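Local structure of spike protein P1 (Pseudoalteromonas phage pm2, 2VVE) at residues A[25-30]-A[36-41]; A[103-108]-A[158-163]. The protein serves as the receptor-binding spike at the fivefold vertices of the phage, its C-terminal part binding the receptor and its N-terminal part associating with the capsid vertex. One frame throughout, in Å; residues are numbered along the deposited sequence.

Interaction 1. Residues A[25-30]-A[36-41]; sequences ELLPED and ASIKSP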
ATOM      1  N   GLU A  25      24.889  11.771  15.208  1.00 14.72           N
ATOM      2  CA  GLU A  25      25.437  11.497  13.896  1.00 13.24           C
ATOM      3  C   GLU A  25      24.951  10.136  13.381  1.00 14.78           C
ATOM      4  O   GLU A  25      24.997   9.142  14.109  1.00 16.96           O
ATOM      5  CB  GLU A  25      26.956  11.520  13.981  1.00 18.14           C
ATOM      6  CG  GLU A  25      27.623  11.571  12.646  1.00 21.03           C
ATOM      7  CD  GLU A  25      29.109  11.752  12.772  1.00 21.09           C
ATOM      8  OE1 GLU A  25      29.770  10.809  13.248  1.00 26.58           O
ATOM      9  OE2 GLU A  25      29.606  12.826  12.371  1.00 24.29           O
ATOM     10  N   LEU A  26      24.464  10.107  12.142  1.00 12.68           N
ATOM     11  CA  LEU A  26      24.066   8.861  11.498  1.00 11.04           C
ATOM     12  C   LEU A  26      25.270   8.256  10.781  1.00 15.23           C
ATOM     13  O   LEU A  26      25.533   7.059  10.891  1.00 15.96           O
ATOM     14  CB  LEU A  26      22.931   9.100  10.501  1.00 10.12           C
ATOM     15  CG  LEU A  26      22.395   7.846   9.816  1.00 12.00           C
ATOM     16  CD1 LEU A  26      21.540   7.045  10.788  1.00 14.03           C
ATOM     17  CD2 LEU A  26      21.627   8.233   8.569  1.00 18.93           C
ATOM     18  N   LEU A  27      25.983   9.095  10.037  1.00 16.20           N
ATOM     19  CA  LEU A  27      27.224   8.706   9.358  1.00 13.16           C
ATOM     20  C   LEU A  27      28.318   9.733   9.609  1.00 13.52           C
ATOM     21  O   LEU A  27      28.047  10.945   9.589  1.00 16.09           O
ATOM     22  CB  LEU A  27      26.999   8.619   7.849  1.00 11.01           C
ATOM     23  CG  LEU A  27      25.884   7.688   7.382  1.00 14.61           C
ATOM     24  CD1 LEU A  27      25.504   8.038   5.949  1.00 19.97           C
ATOM     25  CD2 LEU A  27      26.291   6.223   7.541  1.00 22.04           C
ATOM     26  N   PRO A  28      29.568   9.265   9.807  1.00 16.24           N
ATOM     27  CA  PRO A  28      30.678  10.182  10.019  1.00 15.56           C
ATOM     28  C   PRO A  28      31.239  10.671   8.674  1.00 16.97           C
ATOM     29  O   PRO A  28      30.931  10.088   7.627  1.00 16.15           O
ATOM     30  CB  PRO A  28      31.702   9.310  10.759  1.00 15.48           C
ATOM     31  CG  PRO A  28      31.482   7.928  10.193  1.00 16.74           C
ATOM     32  CD  PRO A  28      30.006   7.852   9.821  1.00 15.47           C
ATOM     33  N   GLU A  29      32.043  11.729   8.691  1.00 16.09           N
ATOM     34  CA  GLU A  29      32.810  12.076   7.494  1.00 20.51           C
ATOM     35  C   GLU A  29      33.770  10.922   7.216  1.00 22.34           C
ATOM     36  O   GLU A  29      34.516  10.488   8.098  1.00 20.74           O
ATOM     37  CB  GLU A  29      33.576  13.384   7.646  1.00 19.18           C
ATOM     38  CG  GLU A  29      34.292  13.810   6.345  1.00 22.90           C
ATOM     39  CD  GLU A  29      34.879  15.204   6.397  1.00 34.96           C
ATOM     40  OE1 GLU A  29      34.211  16.126   6.917  1.00 41.22           O
ATOM     41  OE2 GLU A  29      36.011  15.382   5.891  1.00 40.11           O
ATOM     42  N   ASP A  30      33.728  10.423   5.987  1.00 16.69           N
ATOM     43  CA  ASP A  30      34.500   9.249   5.608  1.00 17.13           C
ATOM     44  C   ASP A  30      34.772   9.341   4.107  1.00 14.30           C
ATOM     45  O   ASP A  30      33.888   9.072   3.291  1.00 12.87           O
ATOM     46  CB  ASP A  30      33.703   7.991   5.984  1.00 17.95           C
ATOM     47  CG  ASP A  30      34.383   6.702   5.564  1.00 18.62           C
ATOM     48  OD1 ASP A  30      35.425   6.740   4.871  1.00 21.23           O
ATOM     49  OD2 ASP A  30      33.848   5.637   5.916  1.00 26.68           O
ATOM     50  N   ALA A  36      25.214   5.284   0.655  1.00  7.97           N
ATOM     51  CA  ALA A  36      24.552   4.542   1.722  1.00 10.49           C
ATOM     52  C   ALA A  36      23.065   4.388   1.372  1.00 12.80           C
ATOM     53  O   ALA A  36      22.402   5.367   1.035  1.00 13.08           O
ATOM     54  CB  ALA A  36      24.731   5.249   3.058  1.00 13.01           C
ATOM     55  N   SER A  37      22.560   3.158   1.408  1.00  7.96           N
ATOM     56  CA  SER A  37      21.111   2.925   1.317  1.00  6.18           C
ATOM     57  C   SER A  37      20.602   2.580   2.712  1.00 12.27           C
ATOM     58  O   SER A  37      21.077   1.634   3.334  1.00 11.87           O
ATOM     59  CB  SER A  37      20.776   1.813   0.307  1.00  8.65           C
ATOM     60  OG  SER A  37      19.417   1.884  -0.161  1.00 11.29           O
ATOM     61  N   ILE A  38      19.617   3.344   3.181  1.00 10.08           N
ATOM     62  CA  ILE A  38      19.212   3.339   4.579  1.00  9.48           C
ATOM     63  C   ILE A  38      17.696   3.104   4.703  1.00  8.81           C
ATOM     64  O   ILE A  38      16.910   3.646   3.927  1.00 10.00           O
ATOM     65  CB  ILE A  38      19.574   4.691   5.240  1.00 11.32           C
ATOM     66  CG1 ILE A  38      21.074   4.992   5.070  1.00 14.30           C
ATOM     67  CG2 ILE A  38      19.124   4.751   6.719  1.00 12.05           C
ATOM     68  CD1 ILE A  38      21.419   6.454   5.110  1.00 22.02           C
ATOM     69  N   LYS A  39      17.301   2.318   5.705  1.00  9.24           N
ATOM     70  CA  LYS A  39      15.889   2.181   6.040  1.00  6.90           C
ATOM     71  C   LYS A  39      15.747   2.234   7.549  1.00 10.59           C
ATOM     72  O   LYS A  39      16.386   1.460   8.263  1.00 13.52           O
ATOM     73  CB  LYS A  39      15.268   0.881   5.514  1.00  8.15           C
ATOM     74  CG  LYS A  39      13.725   0.796   5.765  1.00 11.14           C
ATOM     75  CD  LYS A  39      13.132  -0.588   5.459  1.00 11.13           C
ATOM     76  CE  LYS A  39      13.226  -0.911   3.965  1.00  9.38           C
ATOM     77  NZ  LYS A  39      12.630  -2.240   3.622  1.00 14.21           N
ATOM     78  N   SER A  40      14.902   3.151   8.012  1.00 10.59           N
ATOM     79  CA  SER A  40      14.629   3.310   9.449  1.00 10.71           C
ATOM     80  C   SER A  40      13.259   2.728   9.781  1.00 10.98           C
ATOM     81  O   SER A  40      12.310   2.938   9.026  1.00 11.79           O
ATOM     82  CB  SER A  40      14.667   4.792   9.837  1.00 11.08           C
ATOM     83  OG  SER A  40      14.323   4.986  11.202  1.00  9.79           O
ATOM     84  N   PRO A  41      13.142   2.015  10.919  1.00  8.52           N
ATOM     85  CA  PRO A  41      11.857   1.450  11.287  1.00 10.90           C
ATOM     86  C   PRO A  41      10.924   2.482  11.924  1.00 13.59           C
ATOM     87  O   PRO A  41       9.770   2.169  12.205  1.00 11.60           O
ATOM     88  CB  PRO A  41      12.235   0.375  12.319  1.00 17.44           C
ATOM     89  CG  PRO A  41      13.442   0.933  12.995  1.00 15.25           C
ATOM     90  CD  PRO A  41      14.190   1.685  11.915  1.00  6.81           C
TER
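Leu26 and Ile38 meet because Leu26 carries CG anti to its backbone N (chi1 -177°), whereas Ile38 turns CG1 anti to its own carbonyl carbon (chi1 -55°). The two side chains thereby reach toward each other tip to tip, with Leu26 CD2 3.9 Å from Ile38 CD1. Beside them, Leu27 takes the other setting, CG next to the backbone N, and its CD1 lies 4.1 Å from Ala36 CB and 4.5 Å from Ile38 CD1. CD1 of Leu27 thus packs on Ala36 and lies at the margin of contact with Ile38.

Two consecutive leucines can point the same way because Leu26 and Leu27 both face Val78 in a classic beta bulge, where strand 24-27 turns a corner. Strands 24-27 and 33-39 belong to different four-stranded antiparallel sheets of the second jelly-roll domain, and the contact lies between these sheets, in the core of the domain. Around it, Ile38 also packs on Phe70, Ile72 and Ile249, Leu27 on Met251 and Leu26 on Tyr80.

All four touching residues are buried, and no hydrogen bond joins the segments: the sheets meet here through methyl-to-methyl van der Waals contact, consistent with a hydrophobic core.

Interaction 2. Residues A[103-108]-A[158-163]; sequences EGRTAL and YITEGD
A short helix packs here on the end of a strand, in a buried and mainly apolar contact: helix 105-110 lies against the last residues of strand 151-160, within the larger beta domain of the fragment, probably also jelly-roll-like. Leu108 and Tyr158 form one half of it. Their side chains run at about a right angle, and Leu108 CD2 comes to the edge of the phenol ring, near its plane, 3.7 Å from Tyr158 CD2. The tyrosine hydroxyl bonds to the carbonyl of Ala100, which tethers the far end of the ring.

The other half is made by Arg105 and Thr160, which cross obliquely. With CG anti to the backbone N (chi1 -175°) and a bend at chi3, the arginine brings its CD methylene against the threonine methyl, Arg105 CD to Thr160 CG2 being 4.0 Å. Its NH1 forms a salt bridge with Glu109, while NE bonds to the carbonyl of Thr166. Thr160 OG1 meanwhile donates to Gly162 O over 2.9 Å, tilted 33° from the carbonyl plane, and also receives the backbone N-H of Arg203. Phe205 of strand 200-208 touches both Arg105 and Leu108.

Polar and apolar roles are thus divided within single residues: a leucine methyl against a ring edge and an arginine methylene against a threonine methyl join helix to strand, while both hydroxyls, and NE and NH1 of the arginine, bond to groups outside the contact pairs.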
ATOM      1  N   GLU A 103      -4.258 -17.027  34.208  1.00 16.87           N
ATOM      2  CA  GLU A 103      -5.434 -17.612  33.564  1.00 14.04           C
ATOM      3  C   GLU A 103      -5.309 -17.560  32.037  1.00 18.59           C
ATOM      4  O   GLU A 103      -6.212 -17.995  31.290  1.00 16.96           O
ATOM      5  CB  GLU A 103      -6.689 -16.855  34.019  1.00 12.13           C
ATOM      6  CG  GLU A 103      -6.957 -16.931  35.528  1.00 17.63           C
ATOM      7  CD  GLU A 103      -7.763 -18.148  35.938  1.00 45.27           C
ATOM      8  OE1 GLU A 103      -7.678 -19.196  35.259  1.00 49.66           O
ATOM      9  OE2 GLU A 103      -8.480 -18.053  36.956  1.00 36.54           O
ATOM     10  N   GLY A 104      -4.182 -17.026  31.579  1.00 15.92           N
ATOM     11  CA  GLY A 104      -3.931 -16.901  30.154  1.00 15.73           C
ATOM     12  C   GLY A 104      -4.371 -15.565  29.595  1.00 15.34           C
ATOM     13  O   GLY A 104      -5.148 -14.841  30.218  1.00 14.00           O
ATOM     14  N   ARG A 105      -3.874 -15.258  28.403  1.00 14.76           N
ATOM     15  CA  ARG A 105      -4.073 -13.946  27.782  1.00 13.08           C
ATOM     16  C   ARG A 105      -5.552 -13.583  27.577  1.00  9.90           C
ATOM     17  O   ARG A 105      -5.993 -12.484  27.944  1.00 10.58           O
ATOM     18  CB  ARG A 105      -3.333 -13.896  26.447  1.00 14.57           C
ATOM     19  CG  ARG A 105      -3.386 -12.539  25.797  1.00 12.98           C
ATOM     20  CD  ARG A 105      -2.963 -12.607  24.314  1.00 13.27           C
ATOM     21  NE  ARG A 105      -3.822 -13.472  23.510  1.00 23.70           N
ATOM     22  CZ  ARG A 105      -5.035 -13.150  23.053  1.00 23.02           C
ATOM     23  NH1 ARG A 105      -5.577 -11.970  23.316  1.00 30.72           N
ATOM     24  NH2 ARG A 105      -5.715 -14.023  22.327  1.00 30.19           N
ATOM     25  N   THR A 106      -6.310 -14.497  26.973  1.00 12.55           N
ATOM     26  CA  THR A 106      -7.721 -14.245  26.678  1.00 16.32           C
ATOM     27  C   THR A 106      -8.499 -13.863  27.947  1.00 14.01           C
ATOM     28  O   THR A 106      -9.268 -12.899  27.943  1.00 12.60           O
ATOM     29  CB  THR A 106      -8.366 -15.448  25.961  1.00 13.12           C
ATOM     30  OG1 THR A 106      -7.682 -15.654  24.722  1.00 14.66           O
ATOM     31  CG2 THR A 106      -9.847 -15.197  25.682  1.00 15.56           C
ATOM     32  N   ALA A 107      -8.256 -14.586  29.034  1.00 13.47           N
ATOM     33  CA  ALA A 107      -9.010 -14.384  30.281  1.00 15.64           C
ATOM     34  C   ALA A 107      -8.692 -13.018  30.899  1.00  9.92           C
ATOM     35  O   ALA A 107      -9.584 -12.322  31.389  1.00 14.10           O
ATOM     36  CB  ALA A 107      -8.718 -15.507  31.261  1.00 15.42           C
ATOM     37  N   LEU A 108      -7.430 -12.617  30.829  1.00  9.28           N
ATOM     38  CA  LEU A 108      -7.011 -11.345  31.421  1.00 13.39           C
ATOM     39  C   LEU A 108      -7.608 -10.170  30.638  1.00 14.57           C
ATOM     40  O   LEU A 108      -8.109  -9.203  31.234  1.00 11.45           O
ATOM     41  CB  LEU A 108      -5.482 -11.258  31.539  1.00 10.80           C
ATOM     42  CG  LEU A 108      -4.970 -11.660  32.936  1.00 16.59           C
ATOM     43  CD1 LEU A 108      -5.321 -13.118  33.336  1.00 12.46           C
ATOM     44  CD2 LEU A 108      -3.465 -11.399  33.112  1.00 15.54           C
ATOM     45  N   TYR A 158       2.957 -10.598  33.656  1.00  9.44           N
ATOM     46  CA  TYR A 158       2.603 -11.803  32.914  1.00 12.94           C
ATOM     47  C   TYR A 158       2.842 -11.500  31.435  1.00 14.31           C
ATOM     48  O   TYR A 158       2.222 -10.590  30.888  1.00 11.92           O
ATOM     49  CB  TYR A 158       1.129 -12.179  33.117  1.00  8.39           C
ATOM     50  CG  TYR A 158       0.748 -12.686  34.494  1.00 10.08           C
ATOM     51  CD1 TYR A 158       1.713 -12.962  35.482  1.00 16.84           C
ATOM     52  CD2 TYR A 158      -0.584 -12.894  34.808  1.00 17.27           C
ATOM     53  CE1 TYR A 158       1.332 -13.428  36.739  1.00 20.89           C
ATOM     54  CE2 TYR A 158      -0.966 -13.354  36.048  1.00 16.54           C
ATOM     55  CZ  TYR A 158      -0.025 -13.631  37.006  1.00 19.48           C
ATOM     56  OH  TYR A 158      -0.476 -14.107  38.226  1.00 16.95           O
ATOM     57  N   ILE A 159       3.725 -12.261  30.791  1.00 11.16           N
ATOM     58  CA  ILE A 159       4.131 -11.970  29.414  1.00  9.67           C
ATOM     59  C   ILE A 159       3.873 -13.171  28.501  1.00 13.86           C
ATOM     60  O   ILE A 159       4.206 -14.308  28.849  1.00 16.18           O
ATOM     61  CB  ILE A 159       5.627 -11.559  29.330  1.00 16.10           C
ATOM     62  CG1 ILE A 159       5.947 -10.463  30.362  1.00 10.55           C
ATOM     63  CG2 ILE A 159       5.997 -11.123  27.893  1.00 13.15           C
ATOM     64  CD1 ILE A 159       7.392  -9.936  30.308  1.00  8.85           C
ATOM     65  N   THR A 160       3.305 -12.929  27.321  1.00 11.97           N
ATOM     66  CA  THR A 160       3.082 -14.037  26.379  1.00 15.44           C
ATOM     67  C   THR A 160       4.452 -14.607  25.952  1.00 18.41           C
ATOM     68  O   THR A 160       5.381 -13.852  25.687  1.00 19.79           O
ATOM     69  CB  THR A 160       2.266 -13.600  25.135  1.00 16.17           C
ATOM     70  OG1 THR A 160       2.933 -12.522  24.480  1.00 19.17           O
ATOM     71  CG2 THR A 160       0.843 -13.146  25.527  1.00 17.33           C
ATOM     72  N   GLU A 161       4.590 -15.931  25.925  1.00 22.59           N
ATOM     73  CA  GLU A 161       5.859 -16.538  25.486  1.00 28.82           C
ATOM     74  C   GLU A 161       5.930 -16.569  23.966  1.00 33.75           C
ATOM     75  O   GLU A 161       7.009 -16.454  23.378  1.00 28.64           O
ATOM     76  CB  GLU A 161       6.060 -17.944  26.063  1.00 35.50           C
ATOM     77  CG  GLU A 161       7.491 -18.467  25.849  1.00 41.97           C
ATOM     78  CD  GLU A 161       7.839 -19.652  26.722  1.00 56.76           C
ATOM     79  OE1 GLU A 161       7.174 -20.705  26.592  1.00 71.97           O
ATOM     80  OE2 GLU A 161       8.788 -19.532  27.534  1.00 41.73           O
ATOM     81  N   GLY A 162       4.775 -16.753  23.336  1.00 28.28           N
ATOM     82  CA  GLY A 162       4.640 -16.498  21.911  1.00 35.07           C
ATOM     83  C   GLY A 162       4.197 -15.060  21.725  1.00 35.30           C
ATOM     84  O   GLY A 162       4.352 -14.225  22.629  1.00 23.20           O
ATOM     85  N   ASP A 163       3.621 -14.769  20.565  1.00 34.95           N
ATOM     86  CA  ASP A 163       3.201 -13.404  20.258  1.00 34.23           C
ATOM     87  C   ASP A 163       1.848 -13.062  20.897  1.00 34.30           C
ATOM     88  O   ASP A 163       1.320 -13.839  21.697  1.00 32.36           O
ATOM     89  CB  ASP A 163       3.202 -13.155  18.743  1.00 34.00           C
ATOM     90  CG  ASP A 163       2.283 -14.097  17.984  1.00 44.78           C
ATOM     91  OD1 ASP A 163       1.415 -14.750  18.603  1.00 38.27           O
ATOM     92  OD2 ASP A 163       2.431 -14.178  16.748  1.00 41.01           O
TER

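How the interactions relate
The contacts follow one another along the chain, interaction 1 closing before interaction 2 opens, and they occupy different parts of the elongated spike. Their centres lie 38 Å apart, on opposite sides of the centre of the chain, and their nearest atoms are about 17 Å from each other, so neither touches the other. They share no strand or sheet: 25-30 with 36-41 joins the two sheets of the second jelly-roll domain, whereas 103-108 with 158-163 sets a helix on the sheet that contains strand 151-160, in the larger domain of the fragment. The two domains thus each have apolar packing of their own at these points.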